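Local coordinates for haloacid dehalogenase domain protein hydrolase (Planctomyces limnophilus, PDB 4OVY), which probably acts as a hydrolase of the haloacid dehalogenase superfamily, perhaps a phosphatase, and binds a calcium ion, at residues Arg63-Ala68 with Ile84-Pro89; Glu78-Val83 with Met104-Gly109; Leu57-Asp62 with Glu116-Glu121. All blocks are in the same frame, centred on the assembly; numbering follows the deposited sequence.

Contact 1 of 3, residues Arg63-Ala68 with Ile84-Pro89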
ATOM      1  N   ARG A  63     -14.093 -18.895 -15.519  1.00 23.11           N
ATOM      2  CA  ARG A  63     -13.026 -19.737 -14.971  1.00 24.04           C
ATOM      3  C   ARG A  63     -13.573 -21.051 -14.407  1.00 23.15           C
ATOM      4  O   ARG A  63     -13.019 -22.107 -14.677  1.00 23.86           O
ATOM      5  CB  ARG A  63     -12.233 -18.980 -13.910  1.00 24.70           C
ATOM      6  CG  ARG A  63     -11.463 -17.778 -14.451  1.00 24.98           C
ATOM      7  CD  ARG A  63     -10.406 -18.163 -15.469  1.00 26.84           C
ATOM      8  NE  ARG A  63      -9.404 -19.059 -14.900  1.00 27.12           N
ATOM      9  CZ  ARG A  63      -8.579 -19.820 -15.609  1.00 32.92           C
ATOM     10  NH1 ARG A  63      -8.620 -19.828 -16.940  1.00 36.48           N
ATOM     11  NH2 ARG A  63      -7.710 -20.590 -14.971  1.00 34.55           N
ATOM     12  N   VAL A  64     -14.659 -20.983 -13.641  1.00 22.75           N
ATOM     13  CA  VAL A  64     -15.298 -22.191 -13.093  1.00 24.18           C
ATOM     14  C   VAL A  64     -15.754 -23.110 -14.228  1.00 25.38           C
ATOM     15  O   VAL A  64     -15.503 -24.318 -14.202  1.00 26.33           O
ATOM     16  CB  VAL A  64     -16.475 -21.838 -12.152  1.00 23.69           C
ATOM     17  CG1 VAL A  64     -17.355 -23.054 -11.862  1.00 25.20           C
ATOM     18  CG2 VAL A  64     -15.946 -21.250 -10.854  1.00 24.41           C
ATOM     19  N   ARG A  65     -16.399 -22.534 -15.236  1.00 24.98           N
ATOM     20  CA  ARG A  65     -16.838 -23.315 -16.394  1.00 28.21           C
ATOM     21  C   ARG A  65     -15.677 -24.019 -17.091  1.00 27.23           C
ATOM     22  O   ARG A  65     -15.799 -25.179 -17.476  1.00 28.70           O
ATOM     23  CB  ARG A  65     -17.602 -22.437 -17.382  1.00 32.35           C
ATOM     24  CG  ARG A  65     -18.976 -22.059 -16.865  1.00 38.48           C
ATOM     25  CD  ARG A  65     -19.837 -21.418 -17.933  1.00 46.26           C
ATOM     26  NE  ARG A  65     -20.972 -20.729 -17.325  1.00 55.42           N
ATOM     27  CZ  ARG A  65     -21.069 -19.411 -17.143  1.00 60.22           C
ATOM     28  NH1 ARG A  65     -20.100 -18.582 -17.533  1.00 68.49           N
ATOM     29  NH2 ARG A  65     -22.160 -18.916 -16.570  1.00 65.07           N
ATOM     30  N   LEU A  66     -14.557 -23.320 -17.243  1.00 26.36           N
ATOM     31  CA  LEU A  66     -13.376 -23.887 -17.891  1.00 29.77           C
ATOM     32  C   LEU A  66     -12.788 -25.033 -17.057  1.00 30.28           C
ATOM     33  O   LEU A  66     -12.327 -26.039 -17.604  1.00 32.08           O
ATOM     34  CB  LEU A  66     -12.321 -22.797 -18.109  1.00 35.06           C
ATOM     35  CG  LEU A  66     -11.073 -23.169 -18.910  1.00 43.93           C
ATOM     36  CD1 LEU A  66     -11.442 -23.534 -20.344  1.00 49.43           C
ATOM     37  CD2 LEU A  66     -10.069 -22.024 -18.891  1.00 49.45           C
ATOM     38  N   LEU A  67     -12.824 -24.880 -15.736  1.00 26.19           N
ATOM     39  CA  LEU A  67     -12.229 -25.862 -14.823  1.00 25.35           C
ATOM     40  C   LEU A  67     -13.148 -27.036 -14.462  1.00 24.44           C
ATOM     41  O   LEU A  67     -12.677 -28.040 -13.925  1.00 25.47           O
ATOM     42  CB  LEU A  67     -11.792 -25.163 -13.534  1.00 25.76           C
ATOM     43  CG  LEU A  67     -10.677 -24.133 -13.704  1.00 27.31           C
ATOM     44  CD1 LEU A  67     -10.580 -23.259 -12.461  1.00 28.26           C
ATOM     45  CD2 LEU A  67      -9.350 -24.810 -14.017  1.00 28.23           C
ATOM     46  N   ALA A  68     -14.439 -26.914 -14.766  1.00 23.25           N
ATOM     47  CA  ALA A  68     -15.456 -27.823 -14.230  1.00 26.70           C
ATOM     48  C   ALA A  68     -15.291 -29.272 -14.658  1.00 25.83           C
ATOM     49  O   ALA A  68     -15.782 -30.173 -13.977  1.00 26.26           O
ATOM     50  CB  ALA A  68     -16.856 -27.336 -14.582  1.00 26.87           C
ATOM     51  N   ILE A  84     -22.345 -23.159 -12.200  1.00 39.13           N
ATOM     52  CA  ILE A  84     -22.588 -24.115 -13.277  1.00 41.87           C
ATOM     53  C   ILE A  84     -24.032 -24.060 -13.778  1.00 46.80           C
ATOM     54  O   ILE A  84     -24.270 -24.105 -14.987  1.00 52.23           O
ATOM     55  CB  ILE A  84     -22.230 -25.548 -12.829  1.00 43.01           C
ATOM     56  CG1 ILE A  84     -20.711 -25.667 -12.663  1.00 46.02           C
ATOM     57  CG2 ILE A  84     -22.740 -26.585 -13.830  1.00 48.28           C
ATOM     58  CD1 ILE A  84     -20.262 -26.915 -11.933  1.00 48.85           C
ATOM     59  N   GLU A  85     -24.990 -23.958 -12.859  1.00 44.31           N
ATOM     60  CA  GLU A  85     -26.407 -23.907 -13.236  1.00 45.55           C
ATOM     61  C   GLU A  85     -26.891 -22.501 -13.585  1.00 49.74           C
ATOM     62  O   GLU A  85     -28.079 -22.306 -13.843  1.00 56.61           O
ATOM     63  CB  GLU A  85     -27.281 -24.504 -12.131  1.00 43.25           C
ATOM     64  CG  GLU A  85     -26.954 -25.961 -11.848  1.00 45.09           C
ATOM     65  CD  GLU A  85     -27.952 -26.639 -10.933  1.00 47.68           C
ATOM     66  OE1 GLU A  85     -28.821 -25.946 -10.360  1.00 48.18           O
ATOM     67  OE2 GLU A  85     -27.854 -27.878 -10.784  1.00 53.04           O
ATOM     68  N   LYS A  86     -25.980 -21.528 -13.591  1.00 48.73           N
ATOM     69  CA  LYS A  86     -26.288 -20.162 -14.018  1.00 56.98           C
ATOM     70  C   LYS A  86     -27.354 -19.523 -13.121  1.00 53.38           C
ATOM     71  O   LYS A  86     -28.256 -18.838 -13.601  1.00 56.41           O
ATOM     72  CB  LYS A  86     -26.735 -20.150 -15.488  1.00 62.92           C
ATOM     73  CG  LYS A  86     -25.817 -20.926 -16.427  1.00 66.54           C
ATOM     74  CD  LYS A  86     -26.421 -21.068 -17.813  1.00 70.47           C
ATOM     75  CE  LYS A  86     -25.578 -21.985 -18.684  1.00 75.49           C
ATOM     76  NZ  LYS A  86     -26.211 -22.232 -20.009  1.00 81.74           N
ATOM     77  N   ASP A  87     -27.225 -19.750 -11.816  1.00 49.74           N
ATOM     78  CA  ASP A  87     -28.214 -19.331 -10.828  1.00 41.62           C
ATOM     79  C   ASP A  87     -27.874 -17.936 -10.290  1.00 40.78           C
ATOM     80  O   ASP A  87     -27.277 -17.798  -9.223  1.00 34.82           O
ATOM     81  CB  ASP A  87     -28.248 -20.367  -9.695  1.00 39.64           C
ATOM     82  CG  ASP A  87     -29.400 -20.161  -8.733  1.00 43.27           C
ATOM     83  OD1 ASP A  87     -30.008 -19.068  -8.730  1.00 40.91           O
ATOM     84  OD2 ASP A  87     -29.694 -21.107  -7.969  1.00 43.17           O
ATOM     85  N   LEU A  88     -28.267 -16.898 -11.023  1.00 42.28           N
ATOM     86  CA  LEU A  88     -27.836 -15.536 -10.678  1.00 43.01           C
ATOM     87  C   LEU A  88     -28.298 -15.059  -9.286  1.00 39.07           C
ATOM     88  O   LEU A  88     -27.528 -14.402  -8.585  1.00 40.48           O
ATOM     89  CB  LEU A  88     -28.229 -14.528 -11.771  1.00 46.30           C
ATOM     90  CG  LEU A  88     -27.540 -13.155 -11.707  1.00 47.91           C
ATOM     91  CD1 LEU A  88     -26.031 -13.282 -11.541  1.00 50.44           C
ATOM     92  CD2 LEU A  88     -27.862 -12.322 -12.943  1.00 50.56           C
ATOM     93  N   PRO A  89     -29.539 -15.386  -8.875  1.00 39.32           N
ATOM     94  CA  PRO A  89     -29.968 -15.033  -7.508  1.00 40.00           C
ATOM     95  C   PRO A  89     -29.109 -15.629  -6.382  1.00 36.86           C
ATOM     96  O   PRO A  89     -28.868 -14.964  -5.379  1.00 35.85           O
ATOM     97  CB  PRO A  89     -31.395 -15.582  -7.437  1.00 41.31           C
ATOM     98  CG  PRO A  89     -31.873 -15.533  -8.845  1.00 43.72           C
ATOM     99  CD  PRO A  89     -30.674 -15.853  -9.694  1.00 43.00           C
TER
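Ile-84, at the end of helix 80-84, and Lys-86, in the turn beyond it, meet helix 55-67 across this contact; the turn is fastened by Arg-81, whose NH2 is gripped by two carboxylates, forming salt bridges to Glu-85 OE1 and Asp-87 OD2. The turn is a Schellman motif, with Lys-86 at positive phi (62°), and Asp-87 then serves as the N-cap of helix 88-91. Against this polar frame the contact buries 172 Å², part apolar packing and part the stems of two charged chains. Ile-84 has the largest share, through its longer branch. Its CG1 lies 4.3 Å from CG1 of Val-64, and the extended chain (chi2 167°) carries CD1 onward to within 4.3 Å of the CB of Ala-68, one helical turn further along. Beside this patch the two cationic chains cross at about a right angle. Here the edge of the Arg-65 guanidinium meets an aliphatic stem, NH2 lying 4.2 Å from CG of Lys-86, whose poorly ordered amine NZ stays 6.1 Å from NE of Arg-65. Trp-74 also packs on Val-64 and Ile-84. Val-64 further lies against Phe-80 and Val-83 of helix 80-84 and Leu-102 of helix 95-106, so the contact forms the outer margin of a small helical cluster.

Contact 2 of 3, residues Glu78-Val83 with Met104-Gly109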
ATOM      1  N   GLU A  78     -21.541 -25.751  -3.271  1.00 31.83           N
ATOM      2  CA  GLU A  78     -21.762 -24.310  -3.488  1.00 31.17           C
ATOM      3  C   GLU A  78     -20.457 -23.559  -3.240  1.00 29.01           C
ATOM      4  O   GLU A  78     -19.635 -24.000  -2.438  1.00 33.50           O
ATOM      5  CB  GLU A  78     -22.850 -23.764  -2.553  1.00 33.80           C
ATOM      6  CG  GLU A  78     -24.233 -24.374  -2.743  1.00 36.41           C
ATOM      7  CD  GLU A  78     -24.830 -24.121  -4.120  1.00 37.18           C
ATOM      8  OE1 GLU A  78     -24.309 -23.267  -4.873  1.00 39.10           O
ATOM      9  OE2 GLU A  78     -25.832 -24.788  -4.457  1.00 34.16           O
ATOM     10  N   PRO A  79     -20.260 -22.418  -3.916  1.00 28.21           N
ATOM     11  CA  PRO A  79     -21.136 -21.762  -4.890  1.00 28.77           C
ATOM     12  C   PRO A  79     -20.958 -22.271  -6.326  1.00 26.23           C
ATOM     13  O   PRO A  79     -21.560 -21.729  -7.246  1.00 29.12           O
ATOM     14  CB  PRO A  79     -20.688 -20.302  -4.808  1.00 30.31           C
ATOM     15  CG  PRO A  79     -19.233 -20.400  -4.521  1.00 30.81           C
ATOM     16  CD  PRO A  79     -19.036 -21.629  -3.675  1.00 30.09           C
ATOM     17  N   PHE A  80     -20.150 -23.310  -6.510  1.00 25.90           N
ATOM     18  CA  PHE A  80     -19.836 -23.814  -7.848  1.00 25.74           C
ATOM     19  C   PHE A  80     -21.077 -24.330  -8.562  1.00 25.99           C
ATOM     20  O   PHE A  80     -21.233 -24.112  -9.761  1.00 26.27           O
ATOM     21  CB  PHE A  80     -18.767 -24.903  -7.767  1.00 26.47           C
ATOM     22  CG  PHE A  80     -17.535 -24.462  -7.032  1.00 26.98           C
ATOM     23  CD1 PHE A  80     -16.570 -23.697  -7.669  1.00 26.42           C
ATOM     24  CD2 PHE A  80     -17.363 -24.773  -5.688  1.00 25.32           C
ATOM     25  CE1 PHE A  80     -15.444 -23.271  -6.988  1.00 27.15           C
ATOM     26  CE2 PHE A  80     -16.238 -24.349  -5.000  1.00 28.23           C
ATOM     27  CZ  PHE A  80     -15.273 -23.600  -5.652  1.00 27.48           C
ATOM     28  N   ARG A  81     -21.958 -24.993  -7.814  1.00 25.75           N
ATOM     29  CA  ARG A  81     -23.246 -25.460  -8.337  1.00 26.09           C
ATOM     30  C   ARG A  81     -24.022 -24.293  -8.954  1.00 27.91           C
ATOM     31  O   ARG A  81     -24.472 -24.370 -10.106  1.00 27.78           O
ATOM     32  CB  ARG A  81     -24.052 -26.118  -7.205  1.00 28.19           C
ATOM     33  CG  ARG A  81     -25.311 -26.873  -7.628  1.00 31.67           C
ATOM     34  CD  ARG A  81     -26.489 -25.970  -7.972  1.00 35.73           C
ATOM     35  NE  ARG A  81     -26.706 -24.915  -6.981  1.00 37.80           N
ATOM     36  CZ  ARG A  81     -27.501 -23.857  -7.154  1.00 36.21           C
ATOM     37  NH1 ARG A  81     -27.616 -22.962  -6.182  1.00 38.89           N
ATOM     38  NH2 ARG A  81     -28.189 -23.686  -8.279  1.00 36.90           N
ATOM     39  N   ALA A  82     -24.163 -23.209  -8.191  1.00 26.27           N
ATOM     40  CA  ALA A  82     -24.848 -22.006  -8.678  1.00 27.82           C
ATOM     41  C   ALA A  82     -24.196 -21.462  -9.947  1.00 31.87           C
ATOM     42  O   ALA A  82     -24.888 -21.048 -10.881  1.00 34.82           O
ATOM     43  CB  ALA A  82     -24.867 -20.930  -7.601  1.00 28.76           C
ATOM     44  N   VAL A  83     -22.865 -21.473  -9.983  1.00 35.46           N
ATOM     45  CA  VAL A  83     -22.127 -20.982 -11.153  1.00 36.45           C
ATOM     46  C   VAL A  83     -22.435 -21.844 -12.377  1.00 39.46           C
ATOM     47  O   VAL A  83     -22.765 -21.327 -13.448  1.00 47.47           O
ATOM     48  CB  VAL A  83     -20.604 -20.954 -10.905  1.00 38.93           C
ATOM     49  CG1 VAL A  83     -19.861 -20.536 -12.164  1.00 40.71           C
ATOM     50  CG2 VAL A  83     -20.254 -20.023  -9.751  1.00 40.05           C
HETATM   51  N   MSE A 104     -10.067 -17.291  -4.952  1.00 25.27           N
HETATM   52  CA  MSE A 104      -9.026 -17.939  -4.152  1.00 23.75           C
HETATM   53  C   MSE A 104      -9.012 -19.428  -4.383  1.00 23.84           C
HETATM   54  O   MSE A 104      -7.953 -20.009  -4.614  1.00 24.10           O
HETATM   55  CB  MSE A 104      -9.295 -17.653  -2.670  1.00 24.61           C
HETATM   56  CG  MSE A 104      -8.380 -18.372  -1.684  1.00 28.30           C
HETATM   57 SE   MSE A 104      -9.191 -18.326   0.114  1.00 35.61          SE
HETATM   58  CE  MSE A 104     -10.621 -19.667  -0.147  1.00 33.53           C
ATOM     59  N   ALA A 105     -10.185 -20.057  -4.324  1.00 23.68           N
ATOM     60  CA  ALA A 105     -10.276 -21.515  -4.422  1.00 25.21           C
ATOM     61  C   ALA A 105      -9.921 -22.051  -5.811  1.00 27.50           C
ATOM     62  O   ALA A 105      -9.582 -23.222  -5.944  1.00 28.56           O
ATOM     63  CB  ALA A 105     -11.669 -21.990  -4.022  1.00 27.14           C
ATOM     64  N   THR A 106     -10.002 -21.198  -6.832  1.00 24.20           N
ATOM     65  CA  THR A 106      -9.829 -21.620  -8.217  1.00 26.17           C
ATOM     66  C   THR A 106      -8.487 -21.220  -8.821  1.00 25.78           C
ATOM     67  O   THR A 106      -8.192 -21.607  -9.948  1.00 24.79           O
ATOM     68  CB  THR A 106     -10.967 -21.079  -9.112  1.00 26.74           C
ATOM     69  OG1 THR A 106     -11.125 -19.666  -8.921  1.00 25.50           O
ATOM     70  CG2 THR A 106     -12.278 -21.781  -8.770  1.00 28.58           C
ATOM     71  N   HIS A 107      -7.678 -20.454  -8.086  1.00 24.18           N
ATOM     72  CA  HIS A 107      -6.372 -20.011  -8.586  1.00 23.91           C
ATOM     73  C   HIS A 107      -5.224 -20.143  -7.589  1.00 24.75           C
ATOM     74  O   HIS A 107      -4.200 -19.475  -7.732  1.00 26.32           O
ATOM     75  CB  HIS A 107      -6.485 -18.567  -9.056  1.00 23.28           C
ATOM     76  CG  HIS A 107      -7.445 -18.393 -10.182  1.00 22.33           C
ATOM     77  ND1 HIS A 107      -8.802 -18.274  -9.986  1.00 22.90           N
ATOM     78  CD2 HIS A 107      -7.252 -18.370 -11.520  1.00 22.05           C
ATOM     79  CE1 HIS A 107      -9.405 -18.161 -11.155  1.00 23.82           C
ATOM     80  NE2 HIS A 107      -8.485 -18.212 -12.101  1.00 23.81           N
ATOM     81  N   ALA A 108      -5.377 -21.002  -6.587  1.00 21.72           N
ATOM     82  CA  ALA A 108      -4.322 -21.229  -5.605  1.00 23.15           C
ATOM     83  C   ALA A 108      -3.211 -22.064  -6.224  1.00 22.05           C
ATOM     84  O   ALA A 108      -3.473 -22.905  -7.071  1.00 24.15           O
ATOM     85  CB  ALA A 108      -4.878 -21.931  -4.372  1.00 26.64           C
ATOM     86  N   GLY A 109      -1.975 -21.818  -5.805  1.00 21.57           N
ATOM     87  CA  GLY A 109      -0.826 -22.604  -6.258  1.00 24.39           C
ATOM     88  C   GLY A 109      -0.108 -22.061  -7.482  1.00 23.79           C
ATOM     89  O   GLY A 109       0.974 -22.545  -7.832  1.00 26.55           O
TER
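Phe-80 reaches across to the end of helix 95-106, where Ala-105 and Thr-106 receive the edge of its ring. Its CB already points toward that segment, and CG stands anti to the carbonyl carbon (chi1 -54°), aiming the ring outward from helix 80-84. Beyond CG, the CE1 corner meets the methyl CG2 of Thr-106 at 3.9 Å; at the tip, CZ comes within 4.3 Å of CB of Ala-105. Both methyl groups lie near the plane of the ring, so this is an edge contact, and the side chains of Phe-80 and Thr-106 run past one another, pointing opposite ways. Trp-74 stacks on the same phenyl ring, which also touches Val-64 and Leu-102. Packing of this kind joins helices 80-84 and 95-106 within the helical stretch between strands 38-41 and 156-161, consistent with an inserted cap, as in many haloacid dehalogenase relatives. Thr-106 divides its two branches by chemistry: CG2 goes to the phenylalanine, whereas OG1 hydrogen-bonds to the carbonyls of Leu-102 and Thr-103. At the start of helix 80-84, Pro-79 occupies the N-cap position, after a cis peptide bond. There Glu-78 OE2 uses its syn lone pair for Arg-81 NE in a salt bridge of 2.7 Å, nearly straight at 161° and lying in the guanidinium plane. The other oxygen, OE1, accepts a weak bond of 3.3 Å from the backbone N of Ala-82.

Contact 3 of 3, residues Leu57-Asp62 with Glu116-Glu121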
ATOM      1  N   LEU A  57     -17.089 -11.251 -11.108  1.00 21.18           N
ATOM      2  CA  LEU A  57     -17.978 -12.417 -11.006  1.00 22.45           C
ATOM      3  C   LEU A  57     -18.154 -13.078 -12.377  1.00 23.39           C
ATOM      4  O   LEU A  57     -18.129 -14.315 -12.480  1.00 20.41           O
ATOM      5  CB  LEU A  57     -19.319 -12.047 -10.363  1.00 24.32           C
ATOM      6  CG  LEU A  57     -20.268 -13.213 -10.050  1.00 25.00           C
ATOM      7  CD1 LEU A  57     -19.588 -14.289  -9.213  1.00 25.93           C
ATOM      8  CD2 LEU A  57     -21.520 -12.694  -9.357  1.00 28.94           C
ATOM      9  N   ALA A  58     -18.296 -12.265 -13.430  1.00 21.62           N
ATOM     10  CA  ALA A  58     -18.324 -12.784 -14.804  1.00 21.83           C
ATOM     11  C   ALA A  58     -17.048 -13.585 -15.107  1.00 21.40           C
ATOM     12  O   ALA A  58     -17.109 -14.670 -15.679  1.00 22.74           O
ATOM     13  CB  ALA A  58     -18.500 -11.653 -15.815  1.00 22.41           C
ATOM     14  N   PHE A  59     -15.898 -13.035 -14.723  1.00 20.89           N
ATOM     15  CA  PHE A  59     -14.604 -13.716 -14.873  1.00 20.22           C
ATOM     16  C   PHE A  59     -14.604 -15.049 -14.123  1.00 20.61           C
ATOM     17  O   PHE A  59     -14.268 -16.088 -14.696  1.00 22.14           O
ATOM     18  CB  PHE A  59     -13.481 -12.786 -14.381  1.00 20.26           C
ATOM     19  CG  PHE A  59     -12.160 -13.461 -14.139  1.00 18.87           C
ATOM     20  CD1 PHE A  59     -11.296 -13.735 -15.194  1.00 20.18           C
ATOM     21  CD2 PHE A  59     -11.745 -13.761 -12.847  1.00 18.87           C
ATOM     22  CE1 PHE A  59     -10.062 -14.324 -14.971  1.00 20.90           C
ATOM     23  CE2 PHE A  59     -10.516 -14.357 -12.617  1.00 19.12           C
ATOM     24  CZ  PHE A  59      -9.672 -14.644 -13.677  1.00 20.03           C
ATOM     25  N   ALA A  60     -15.011 -15.016 -12.857  1.00 22.28           N
ATOM     26  CA  ALA A  60     -15.045 -16.226 -12.024  1.00 22.31           C
ATOM     27  C   ALA A  60     -15.951 -17.300 -12.633  1.00 22.60           C
ATOM     28  O   ALA A  60     -15.614 -18.486 -12.618  1.00 26.52           O
ATOM     29  CB  ALA A  60     -15.492 -15.884 -10.610  1.00 23.91           C
ATOM     30  N   LEU A  61     -17.090 -16.879 -13.177  1.00 24.64           N
ATOM     31  CA  LEU A  61     -18.004 -17.779 -13.883  1.00 28.06           C
ATOM     32  C   LEU A  61     -17.327 -18.501 -15.049  1.00 25.80           C
ATOM     33  O   LEU A  61     -17.454 -19.727 -15.196  1.00 25.95           O
ATOM     34  CB  LEU A  61     -19.246 -17.016 -14.380  1.00 30.47           C
ATOM     35  CG  LEU A  61     -20.469 -17.024 -13.451  1.00 35.48           C
ATOM     36  CD1 LEU A  61     -20.135 -16.647 -12.012  1.00 34.20           C
ATOM     37  CD2 LEU A  61     -21.575 -16.129 -13.998  1.00 38.23           C
ATOM     38  N   ASP A  62     -16.612 -17.749 -15.882  1.00 25.19           N
ATOM     39  CA  ASP A  62     -15.914 -18.349 -17.026  1.00 27.69           C
ATOM     40  C   ASP A  62     -14.811 -19.294 -16.563  1.00 25.92           C
ATOM     41  O   ASP A  62     -14.629 -20.385 -17.131  1.00 24.35           O
ATOM     42  CB  ASP A  62     -15.342 -17.275 -17.956  1.00 27.39           C
ATOM     43  CG  ASP A  62     -16.410 -16.602 -18.803  1.00 31.31           C
ATOM     44  OD1 ASP A  62     -17.560 -17.098 -18.834  1.00 31.60           O
ATOM     45  OD2 ASP A  62     -16.096 -15.573 -19.449  1.00 31.14           O
ATOM     46  N   GLU A 116      -2.048 -12.928 -13.371  1.00 21.00           N
ATOM     47  CA  GLU A 116      -2.123 -11.712 -14.185  1.00 21.47           C
ATOM     48  C   GLU A 116      -2.360 -12.039 -15.658  1.00 19.72           C
ATOM     49  O   GLU A 116      -3.222 -11.434 -16.295  1.00 20.78           O
ATOM     50  CB  GLU A 116      -0.852 -10.861 -14.027  1.00 24.15           C
ATOM     51  CG  GLU A 116      -0.833  -9.626 -14.926  1.00 28.15           C
ATOM     52  CD  GLU A 116       0.391  -8.750 -14.755  1.00 32.33           C
ATOM     53  OE1 GLU A 116       0.538  -7.798 -15.544  1.00 39.82           O
ATOM     54  OE2 GLU A 116       1.201  -8.993 -13.848  1.00 34.66           O
ATOM     55  N   ASN A 117      -1.605 -13.000 -16.193  1.00 21.41           N
ATOM     56  CA  ASN A 117      -1.786 -13.430 -17.591  1.00 23.79           C
ATOM     57  C   ASN A 117      -3.195 -13.944 -17.880  1.00 22.25           C
ATOM     58  O   ASN A 117      -3.767 -13.664 -18.929  1.00 22.19           O
ATOM     59  CB  ASN A 117      -0.757 -14.501 -17.966  1.00 27.93           C
ATOM     60  CG  ASN A 117       0.660 -13.955 -18.055  1.00 36.14           C
ATOM     61  OD1 ASN A 117       0.874 -12.745 -18.182  1.00 40.33           O
ATOM     62  ND2 ASN A 117       1.643 -14.853 -17.993  1.00 41.04           N
ATOM     63  N   ILE A 118      -3.748 -14.700 -16.939  1.00 22.41           N
ATOM     64  CA  ILE A 118      -5.111 -15.203 -17.042  1.00 21.90           C
ATOM     65  C   ILE A 118      -6.131 -14.060 -17.076  1.00 19.38           C
ATOM     66  O   ILE A 118      -7.018 -14.038 -17.930  1.00 20.56           O
ATOM     67  CB  ILE A 118      -5.417 -16.205 -15.897  1.00 22.73           C
ATOM     68  CG1 ILE A 118      -4.706 -17.528 -16.195  1.00 24.69           C
ATOM     69  CG2 ILE A 118      -6.916 -16.440 -15.748  1.00 22.63           C
ATOM     70  CD1 ILE A 118      -4.646 -18.494 -15.034  1.00 27.40           C
ATOM     71  N   VAL A 119      -6.001 -13.121 -16.148  1.00 18.50           N
ATOM     72  CA  VAL A 119      -6.873 -11.946 -16.115  1.00 20.88           C
ATOM     73  C   VAL A 119      -6.763 -11.120 -17.404  1.00 20.47           C
ATOM     74  O   VAL A 119      -7.771 -10.707 -17.974  1.00 22.17           O
ATOM     75  CB  VAL A 119      -6.550 -11.044 -14.903  1.00 21.13           C
ATOM     76  CG1 VAL A 119      -7.266  -9.702 -15.016  1.00 22.66           C
ATOM     77  CG2 VAL A 119      -6.935 -11.741 -13.605  1.00 20.72           C
ATOM     78  N   THR A 120      -5.540 -10.879 -17.847  1.00 22.01           N
ATOM     79  CA  THR A 120      -5.292 -10.048 -19.036  1.00 23.29           C
ATOM     80  C   THR A 120      -5.898 -10.658 -20.295  1.00 23.31           C
ATOM     81  O   THR A 120      -6.515  -9.964 -21.103  1.00 25.45           O
ATOM     82  CB  THR A 120      -3.786  -9.820 -19.219  1.00 25.75           C
ATOM     83  OG1 THR A 120      -3.304  -9.067 -18.100  1.00 27.51           O
ATOM     84  CG2 THR A 120      -3.489  -9.062 -20.516  1.00 28.86           C
ATOM     85  N   GLU A 121      -5.728 -11.963 -20.458  1.00 24.91           N
ATOM     86  CA  GLU A 121      -6.311 -12.656 -21.584  1.00 25.39           C
ATOM     87  C   GLU A 121      -7.837 -12.656 -21.517  1.00 23.59           C
ATOM     88  O   GLU A 121      -8.494 -12.429 -22.525  1.00 26.70           O
ATOM     89  CB  GLU A 121      -5.751 -14.069 -21.686  1.00 29.91           C
ATOM     90  CG  GLU A 121      -4.296 -14.087 -22.123  1.00 36.26           C
ATOM     91  CD  GLU A 121      -4.100 -13.470 -23.498  1.00 43.18           C
ATOM     92  OE1 GLU A 121      -4.360 -14.169 -24.504  1.00 54.78           O
ATOM     93  OE2 GLU A 121      -3.695 -12.283 -23.564  1.00 44.59           O
TER
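Apolar packing joins Phe-59 of helix 55-67 to Ile-118 and Val-119 of helix 112-125, and it accounts for the whole direct contact. The phenylalanine is swung out with CG opposite its backbone N (chi1 165°), which carries the ring to the neighbouring helix. Ile-118 presents its short branch, CG2, to the rim of the ring and in its plane, 3.9 Å from CE1 and equally far from CZ, while the longer branch leads away. The approach of Val-119 is different: its CG2 lies 4.0 Å from CZ of Phe-59 in an oblique position, and its CA, 4.1 Å from CE1 of Phe-59, also takes part, so the ring reaches the helix backbone. Both aliphatic chains lie roughly perpendicular to that of Phe-59.

Aromatic neighbours add to the setting of Phe-59, which meets Trp-122 edge-to-face and Phe-167 with the ring planes inclined at about 50°.

Polar bonds run along the helices and beside the packing. Glu-116 O accepts twice, from Thr-120 N at 2.8 Å and from Thr-120 OG1 at 3.0 Å, the hydroxyl approaching from above the carbonyl plane. Asp-62 OD2 hydrogen-bonds to Trp-122 NE1, adding a polar tie between the same two helices.

The side chains of Phe-59 and Asp-44, a calcium ligand, are about 10 Å apart. Both helices fall between strand 38-41, which leads into the DxD motif, and strand 156-161, a topology consistent with a helical cap, as in haloacid dehalogenase hydrolases with caps at that position.

In the fold
Helix 55-67 serves contacts 1 and 3, while helix 80-84 supplies Phe-80 to contact 2 and Ile-84 to contact 1; the two helices meet where Val-64 CG1 lies 3.6 Å from Val-83 CG1. The three contacts illustrate how chemistry shifts with depth. Contact 3 is buried and rests on an aromatic ring among branched aliphatic chains; contact 2, partly buried, sets a phenyl edge against two methyl groups; contact 1 lies at the surface, where long charged chains flank the apolar patch. Contacts 1 and 2, centres about 9 Å apart, share the network of Arg-81. Both lie about 13 Å, centre to centre, from contact 3: contact 1 reaches it through Arg-63 on Ile-118, contact 2 through His-107 on Phe-59.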